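Local coordinates for cytochrome P450 monooxygenase (Rhodococcus sp. ECU0066, PDB 6KBH), which probably acts as a self-sufficient monooxygenase, passing electrons through bound FMN and a [2Fe-2S] cluster to a heme that activates molecular oxygen, at residues A[117-122]-A[275-280]; A[207-212]-A[227-232]. All coordinates share one frame; numbering follows the deposited sequence.

Interaction 1: A[117-122]-A[275-280]; sequences YGYAMN and MMMAGI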
ATOM      1  N   TYR A 117      -4.049  42.086  -3.889  1.00 93.68           N
ATOM      2  CA  TYR A 117      -4.735  41.305  -2.872  1.00 94.59           C
ATOM      3  C   TYR A 117      -3.867  41.061  -1.645  1.00 90.65           C
ATOM      4  O   TYR A 117      -4.260  40.279  -0.772  1.00 88.54           O
ATOM      5  CB  TYR A 117      -5.204  39.965  -3.442  1.00 91.02           C
ATOM      6  CG  TYR A 117      -6.336  40.062  -4.439  1.00 91.19           C
ATOM      7  CD1 TYR A 117      -6.091  40.323  -5.782  1.00 84.61           C
ATOM      8  CD2 TYR A 117      -7.654  39.885  -4.037  1.00 97.18           C
ATOM      9  CE1 TYR A 117      -7.127  40.407  -6.697  1.00 87.17           C
ATOM     10  CE2 TYR A 117      -8.697  39.968  -4.943  1.00100.99           C
ATOM     11  CZ  TYR A 117      -8.425  40.229  -6.272  1.00 95.57           C
ATOM     12  OH  TYR A 117      -9.456  40.315  -7.179  1.00106.26           O
ATOM     13  N   GLY A 118      -2.699  41.702  -1.567  1.00 90.36           N
ATOM     14  CA  GLY A 118      -1.793  41.550  -0.444  1.00 87.96           C
ATOM     15  C   GLY A 118      -1.488  40.106  -0.105  1.00100.28           C
ATOM     16  O   GLY A 118      -1.507  39.716   1.066  1.00 93.18           O
ATOM     17  N   TYR A 119      -1.206  39.304  -1.129  1.00107.20           N
ATOM     18  CA  TYR A 119      -0.982  37.873  -0.968  1.00101.27           C
ATOM     19  C   TYR A 119       0.476  37.619  -0.610  1.00 97.58           C
ATOM     20  O   TYR A 119       1.384  38.121  -1.277  1.00 98.64           O
ATOM     21  CB  TYR A 119      -1.385  37.137  -2.252  1.00102.03           C
ATOM     22  CG  TYR A 119      -0.759  35.772  -2.517  1.00 98.07           C
ATOM     23  CD1 TYR A 119       0.492  35.645  -3.121  1.00 99.20           C
ATOM     24  CD2 TYR A 119      -1.447  34.611  -2.204  1.00 97.51           C
ATOM     25  CE1 TYR A 119       1.042  34.388  -3.370  1.00 94.65           C
ATOM     26  CE2 TYR A 119      -0.909  33.366  -2.447  1.00101.88           C
ATOM     27  CZ  TYR A 119       0.334  33.261  -3.031  1.00 97.71           C
ATOM     28  OH  TYR A 119       0.866  32.016  -3.271  1.00105.30           O
ATOM     29  N   ALA A 120       0.689  36.856   0.460  1.00 90.42           N
ATOM     30  CA  ALA A 120       2.033  36.475   0.888  1.00 92.89           C
ATOM     31  C   ALA A 120       1.923  35.065   1.466  1.00 94.97           C
ATOM     32  O   ALA A 120       1.616  34.887   2.647  1.00 89.82           O
ATOM     33  CB  ALA A 120       2.603  37.458   1.900  1.00 88.23           C
ATOM     34  N   MET A 121       2.166  34.070   0.620  1.00 98.41           N
ATOM     35  CA  MET A 121       2.113  32.688   1.067  1.00 94.61           C
ATOM     36  C   MET A 121       3.484  32.225   1.526  1.00 87.84           C
ATOM     37  O   MET A 121       4.485  32.420   0.827  1.00 87.05           O
ATOM     38  CB  MET A 121       1.610  31.745  -0.020  1.00 87.67           C
ATOM     39  CG  MET A 121       1.578  30.324   0.513  1.00100.24           C
ATOM     40  SD  MET A 121       1.024  29.071  -0.625  1.00115.80           S
ATOM     41  CE  MET A 121      -0.646  29.629  -0.772  1.00 99.89           C
ATOM     42  N   ASN A 122       3.515  31.597   2.692  1.00 99.92           N
ATOM     43  CA  ASN A 122       4.714  30.943   3.173  1.00 89.67           C
ATOM     44  C   ASN A 122       4.919  29.628   2.439  1.00 88.97           C
ATOM     45  O   ASN A 122       3.969  28.999   1.964  1.00 84.96           O
ATOM     46  CB  ASN A 122       4.607  30.685   4.672  1.00 98.22           C
ATOM     47  CG  ASN A 122       3.847  31.776   5.389  1.00100.77           C
ATOM     48  OD1 ASN A 122       2.645  31.660   5.619  1.00101.26           O
ATOM     49  ND2 ASN A 122       4.546  32.847   5.747  1.00102.77           N
ATOM     50  N   MET A 275      -1.753  27.148   4.534  1.00 87.09           N
ATOM     51  CA  MET A 275      -2.278  25.787   4.480  1.00 81.91           C
ATOM     52  C   MET A 275      -3.601  25.699   3.734  1.00 89.07           C
ATOM     53  O   MET A 275      -3.971  24.611   3.278  1.00 93.98           O
ATOM     54  CB  MET A 275      -2.464  25.232   5.892  1.00 83.33           C
ATOM     55  CG  MET A 275      -1.190  24.771   6.569  1.00 90.95           C
ATOM     56  SD  MET A 275      -1.479  24.371   8.301  1.00 85.49           S
ATOM     57  CE  MET A 275      -2.741  23.108   8.153  1.00 80.89           C
ATOM     58  N   MET A 276      -4.328  26.810   3.605  1.00 85.54           N
ATOM     59  CA  MET A 276      -5.614  26.772   2.918  1.00 81.28           C
ATOM     60  C   MET A 276      -5.431  26.576   1.415  1.00 88.96           C
ATOM     61  O   MET A 276      -6.091  25.725   0.808  1.00 85.78           O
ATOM     62  CB  MET A 276      -6.403  28.047   3.213  1.00 83.54           C
ATOM     63  CG  MET A 276      -7.905  27.903   3.012  1.00 95.25           C
ATOM     64  SD  MET A 276      -8.730  26.994   4.336  1.00107.58           S
ATOM     65  CE  MET A 276      -8.564  28.150   5.685  1.00 97.07           C
ATOM     66  N   MET A 277      -4.544  27.359   0.794  1.00 85.52           N
ATOM     67  CA  MET A 277      -4.285  27.185  -0.632  1.00 88.24           C
ATOM     68  C   MET A 277      -3.381  25.994  -0.894  1.00 86.64           C
ATOM     69  O   MET A 277      -3.640  25.198  -1.804  1.00 88.56           O
ATOM     70  CB  MET A 277      -3.653  28.437  -1.229  1.00 97.91           C
ATOM     71  CG  MET A 277      -3.534  28.366  -2.744  1.00 91.59           C
ATOM     72  SD  MET A 277      -3.265  29.962  -3.532  1.00123.66           S
ATOM     73  CE  MET A 277      -1.592  29.765  -4.147  1.00104.13           C
ATOM     74  N   ALA A 278      -2.300  25.876  -0.120  1.00 84.15           N
ATOM     75  CA  ALA A 278      -1.386  24.754  -0.284  1.00 79.58           C
ATOM     76  C   ALA A 278      -2.137  23.431  -0.273  1.00 85.03           C
ATOM     77  O   ALA A 278      -1.786  22.500  -1.008  1.00 88.72           O
ATOM     78  CB  ALA A 278      -0.325  24.782   0.816  1.00 71.84           C
ATOM     79  N   GLY A 279      -3.205  23.351   0.525  1.00 88.55           N
ATOM     80  CA  GLY A 279      -3.918  22.093   0.681  1.00 88.61           C
ATOM     81  C   GLY A 279      -4.553  21.600  -0.605  1.00 91.77           C
ATOM     82  O   GLY A 279      -4.370  20.446  -0.996  1.00 88.57           O
ATOM     83  N   ILE A 280      -5.308  22.464  -1.287  1.00 88.60           N
ATOM     84  CA  ILE A 280      -6.100  22.002  -2.426  1.00 87.88           C
ATOM     85  C   ILE A 280      -5.413  22.210  -3.771  1.00 85.82           C
ATOM     86  O   ILE A 280      -5.945  21.755  -4.796  1.00 85.13           O
ATOM     87  CB  ILE A 280      -7.503  22.648  -2.437  1.00 95.43           C
ATOM     88  CG1 ILE A 280      -7.417  24.164  -2.580  1.00 93.32           C
ATOM     89  CG2 ILE A 280      -8.273  22.280  -1.173  1.00 87.02           C
ATOM     90  CD1 ILE A 280      -8.775  24.816  -2.710  1.00 91.81           C
TER

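Interaction 2: A[207-212]-A[227-232]; sequences IAHTVN and DAVGKF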
ATOM      1  N   ILE A 207      -7.976  26.806 -10.193  1.00 97.36           N
ATOM      2  CA  ILE A 207      -7.589  26.765 -11.599  1.00 96.76           C
ATOM      3  C   ILE A 207      -6.386  25.850 -11.786  1.00 90.95           C
ATOM      4  O   ILE A 207      -5.776  25.368 -10.829  1.00 76.18           O
ATOM      5  CB  ILE A 207      -7.263  28.164 -12.159  1.00 91.31           C
ATOM      6  CG1 ILE A 207      -6.123  28.796 -11.359  1.00 86.42           C
ATOM      7  CG2 ILE A 207      -8.499  29.051 -12.166  1.00103.68           C
ATOM      8  CD1 ILE A 207      -5.464  29.953 -12.059  1.00 94.84           C
ATOM      9  N   ALA A 208      -6.048  25.627 -13.055  1.00 94.42           N
ATOM     10  CA  ALA A 208      -4.864  24.858 -13.403  1.00 75.85           C
ATOM     11  C   ALA A 208      -3.609  25.700 -13.208  1.00 76.05           C
ATOM     12  O   ALA A 208      -3.579  26.886 -13.547  1.00 91.40           O
ATOM     13  CB  ALA A 208      -4.954  24.367 -14.847  1.00 70.44           C
ATOM     14  N   HIS A 209      -2.570  25.078 -12.647  1.00 74.04           N
ATOM     15  CA  HIS A 209      -1.296  25.738 -12.411  1.00 76.16           C
ATOM     16  C   HIS A 209      -0.144  25.126 -13.197  1.00 75.13           C
ATOM     17  O   HIS A 209       0.991  25.603 -13.069  1.00 70.67           O
ATOM     18  CB  HIS A 209      -0.942  25.707 -10.917  1.00 76.11           C
ATOM     19  CG  HIS A 209      -1.767  26.629 -10.075  1.00 89.73           C
ATOM     20  ND1 HIS A 209      -2.920  26.223  -9.438  1.00 87.31           N
ATOM     21  CD2 HIS A 209      -1.596  27.932  -9.749  1.00 82.78           C
ATOM     22  CE1 HIS A 209      -3.429  27.239  -8.763  1.00 83.69           C
ATOM     23  NE2 HIS A 209      -2.644  28.288  -8.936  1.00 84.12           N
ATOM     24  N   THR A 210      -0.397  24.091 -14.001  1.00 67.39           N
ATOM     25  CA  THR A 210       0.697  23.327 -14.594  1.00 79.36           C
ATOM     26  C   THR A 210       1.537  24.186 -15.531  1.00 77.75           C
ATOM     27  O   THR A 210       2.769  24.219 -15.423  1.00 76.90           O
ATOM     28  CB  THR A 210       0.147  22.106 -15.335  1.00 84.33           C
ATOM     29  OG1 THR A 210      -0.631  22.536 -16.458  1.00 92.39           O
ATOM     30  CG2 THR A 210      -0.729  21.288 -14.417  1.00 79.15           C
ATOM     31  N   VAL A 211       0.891  24.891 -16.461  1.00 70.46           N
ATOM     32  CA  VAL A 211       1.651  25.696 -17.413  1.00 78.34           C
ATOM     33  C   VAL A 211       2.264  26.918 -16.731  1.00 76.30           C
ATOM     34  O   VAL A 211       3.364  27.348 -17.093  1.00 70.96           O
ATOM     35  CB  VAL A 211       0.756  26.093 -18.604  1.00 69.45           C
ATOM     36  CG1 VAL A 211       1.480  27.054 -19.512  1.00 70.66           C
ATOM     37  CG2 VAL A 211       0.339  24.855 -19.384  1.00 79.27           C
ATOM     38  N   ASN A 212       1.591  27.480 -15.722  1.00 76.08           N
ATOM     39  CA  ASN A 212       2.081  28.705 -15.107  1.00 76.53           C
ATOM     40  C   ASN A 212       3.188  28.437 -14.096  1.00 68.82           C
ATOM     41  O   ASN A 212       4.027  29.309 -13.859  1.00 71.68           O
ATOM     42  CB  ASN A 212       0.920  29.479 -14.466  1.00 85.24           C
ATOM     43  CG  ASN A 212       1.391  30.478 -13.423  1.00 77.66           C
ATOM     44  OD1 ASN A 212       1.819  31.583 -13.760  1.00 78.91           O
ATOM     45  ND2 ASN A 212       1.286  30.109 -12.146  1.00 89.24           N
ATOM     46  N   ASP A 227      -4.597  36.760 -10.752  1.00 92.03           N
ATOM     47  CA  ASP A 227      -5.904  37.295 -10.394  1.00 92.66           C
ATOM     48  C   ASP A 227      -6.747  36.249  -9.674  1.00 99.03           C
ATOM     49  O   ASP A 227      -7.362  36.541  -8.642  1.00 98.10           O
ATOM     50  CB  ASP A 227      -6.616  37.805 -11.647  1.00 98.15           C
ATOM     51  CG  ASP A 227      -7.692  38.826 -11.334  1.00101.09           C
ATOM     52  OD1 ASP A 227      -7.359  39.876 -10.745  1.00101.28           O
ATOM     53  OD2 ASP A 227      -8.864  38.590 -11.693  1.00102.57           O
ATOM     54  N   ALA A 228      -6.780  35.019 -10.194  1.00 94.01           N
ATOM     55  CA  ALA A 228      -7.545  33.966  -9.538  1.00 98.52           C
ATOM     56  C   ALA A 228      -6.916  33.554  -8.212  1.00 96.23           C
ATOM     57  O   ALA A 228      -7.635  33.222  -7.262  1.00 94.85           O
ATOM     58  CB  ALA A 228      -7.676  32.757 -10.463  1.00104.56           C
ATOM     59  N   VAL A 229      -5.585  33.572  -8.127  1.00100.22           N
ATOM     60  CA  VAL A 229      -4.913  33.187  -6.889  1.00 96.36           C
ATOM     61  C   VAL A 229      -5.088  34.266  -5.829  1.00 94.66           C
ATOM     62  O   VAL A 229      -5.281  33.966  -4.644  1.00 92.78           O
ATOM     63  CB  VAL A 229      -3.428  32.883  -7.169  1.00 91.49           C
ATOM     64  CG1 VAL A 229      -2.648  32.727  -5.873  1.00 86.61           C
ATOM     65  CG2 VAL A 229      -3.302  31.628  -8.020  1.00 85.52           C
ATOM     66  N   GLY A 230      -5.036  35.538  -6.235  1.00 97.03           N
ATOM     67  CA  GLY A 230      -5.262  36.616  -5.286  1.00 88.91           C
ATOM     68  C   GLY A 230      -6.683  36.642  -4.754  1.00 88.37           C
ATOM     69  O   GLY A 230      -6.899  36.834  -3.552  1.00 85.57           O
ATOM     70  N   LYS A 231      -7.670  36.466  -5.640  1.00 95.78           N
ATOM     71  CA  LYS A 231      -9.059  36.329  -5.207  1.00 92.27           C
ATOM     72  C   LYS A 231      -9.189  35.240  -4.162  1.00 93.77           C
ATOM     73  O   LYS A 231      -9.840  35.418  -3.125  1.00102.63           O
ATOM     74  CB  LYS A 231      -9.965  36.003  -6.397  1.00 94.93           C
ATOM     75  CG  LYS A 231     -10.180  37.119  -7.395  1.00 97.36           C
ATOM     76  CD  LYS A 231     -11.090  36.640  -8.518  1.00102.17           C
ATOM     77  CE  LYS A 231     -11.079  37.594  -9.696  1.00 99.71           C
ATOM     78  NZ  LYS A 231     -11.662  38.912  -9.336  1.00103.10           N
ATOM     79  N   PHE A 232      -8.555  34.104  -4.421  1.00100.33           N
ATOM     80  CA  PHE A 232      -8.685  32.957  -3.538  1.00 97.92           C
ATOM     81  C   PHE A 232      -7.939  33.171  -2.220  1.00 94.49           C
ATOM     82  O   PHE A 232      -8.354  32.634  -1.183  1.00 87.21           O
ATOM     83  CB  PHE A 232      -8.197  31.713  -4.284  1.00 95.00           C
ATOM     84  CG  PHE A 232      -7.966  30.523  -3.414  1.00 95.60           C
ATOM     85  CD1 PHE A 232      -6.812  30.417  -2.665  1.00 93.73           C
ATOM     86  CD2 PHE A 232      -8.897  29.501  -3.350  1.00 97.82           C
ATOM     87  CE1 PHE A 232      -6.612  29.359  -1.844  1.00 95.92           C
ATOM     88  CE2 PHE A 232      -8.681  28.411  -2.531  1.00 95.75           C
ATOM     89  CZ  PHE A 232      -7.528  28.342  -1.779  1.00 93.22           C
TER

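Interaction 1: A[117-122]-A[275-280]
Met277 meets both Tyr119 and Met121, making the contact a cluster of two thioethers and a phenol. No hydrogen bond runs between the segments. The Met121 chain runs straight out from its loop, CG anti to the backbone N (chi1 -180°) and the next torsion also extended, then bends at the sulfur so that its terminal methyl lands on the root of Met277: Met121 CE is 3.3 Å from Met277 CB and 3.5 Å from Met277 CE. The two methionine chains lie at a slant to each other, and on the Met121 side the methyl alone touches, reaching CB, CG, SD and CE of Met277. Tyr119 meets Met277 at about a right angle. Its phenol end is what arrives: Tyr119 OH lies 3.4 Å from Met277 CE and Tyr119 CE2 4.0 Å from the same methyl, which sits obliquely to the ring. Within the loop, the backbone N of Met121 stands over the centre of the Tyr119 ring. Replacing Met277 by an alanine would probably leave the Tyr119 phenol without its methyl partner and open a gap beside the Met121 methyl. Ala278 contributes at the margin, its N 4.2 Å from Met121 CE. The loop starts where a Schellman motif with Gly118 closes helix 108-116, and it leads on toward helix 133-139. Segment 275-280 belongs to helix 269-281, consistent with the first half of the long helix that passes over the heme in P450s, and its Gly279 touches the heme. Helix 219-242 flanks the contact, with Trp233 edge-to-face with Tyr119 and Phe232 against Met277; loop 117-122 thus packs where helices 269-281 and 219-242 meet at the surface of the heme domain.

Interaction 2: A[207-212]-A[227-232]
With chi1 at 59°, Ile207 places CG1 between the backbone N and the carbonyl carbon, and a nearly extended chi2 carries CD1 toward Ala228. At His209 the ring leaves anti to the carbonyl carbon (chi1 -73°), which swings its far nitrogen toward Val229, and Val229 presents CG2 to the ring. The resulting touches are few: Ile207 CD1 lies 3.9 Å and Ile207 CG2 4.2 Å from Ala228 CB, both ends of the branched side chain approaching the one methyl from the same side. Val229 CG2 comes to 3.5 Å from His209 NE2, at the imidazole edge and in the ring plane, not over a face. Val225 of helix 219-242 also touches both Ile207 and His209, while the backbone N of His209 is hydrogen-bonded to Glu285 of helix 284-300. The segment leading into helix 210-214 is therefore laid against helix 219-242 in what is probably the P450 F-G region. No hydrogen bond or salt bridge crosses between the segments. Val229 offers NE2 only a hydrocarbon neighbour, so any polar partner of that nitrogen would have to come from outside the two segments, and the contact itself is van der Waals packing.

How the interactions relate
Interaction 1 is a surface contact, whereas interaction 2 is partly buried, with Val229 enclosed; both lie on the same side of the chain's centre, about 11 Å apart between centres. Along the sequence, 207-212 and 227-232 fall inside the span of chain closed by interaction 1. Helix 219-242 connects the two: Met277 CE is 3.6 Å from Val229 CG1, and Tyr117 lies against Gly230 and Lys231. Neither contact has a hydrogen bond between its segments; in each, one polar atom (a phenol oxygen, an imidazole nitrogen) lies against a methyl. Interaction 1 comes nearer the heme, about 7 Å from the Ala278 side chain, against about 13 Å from that of His209.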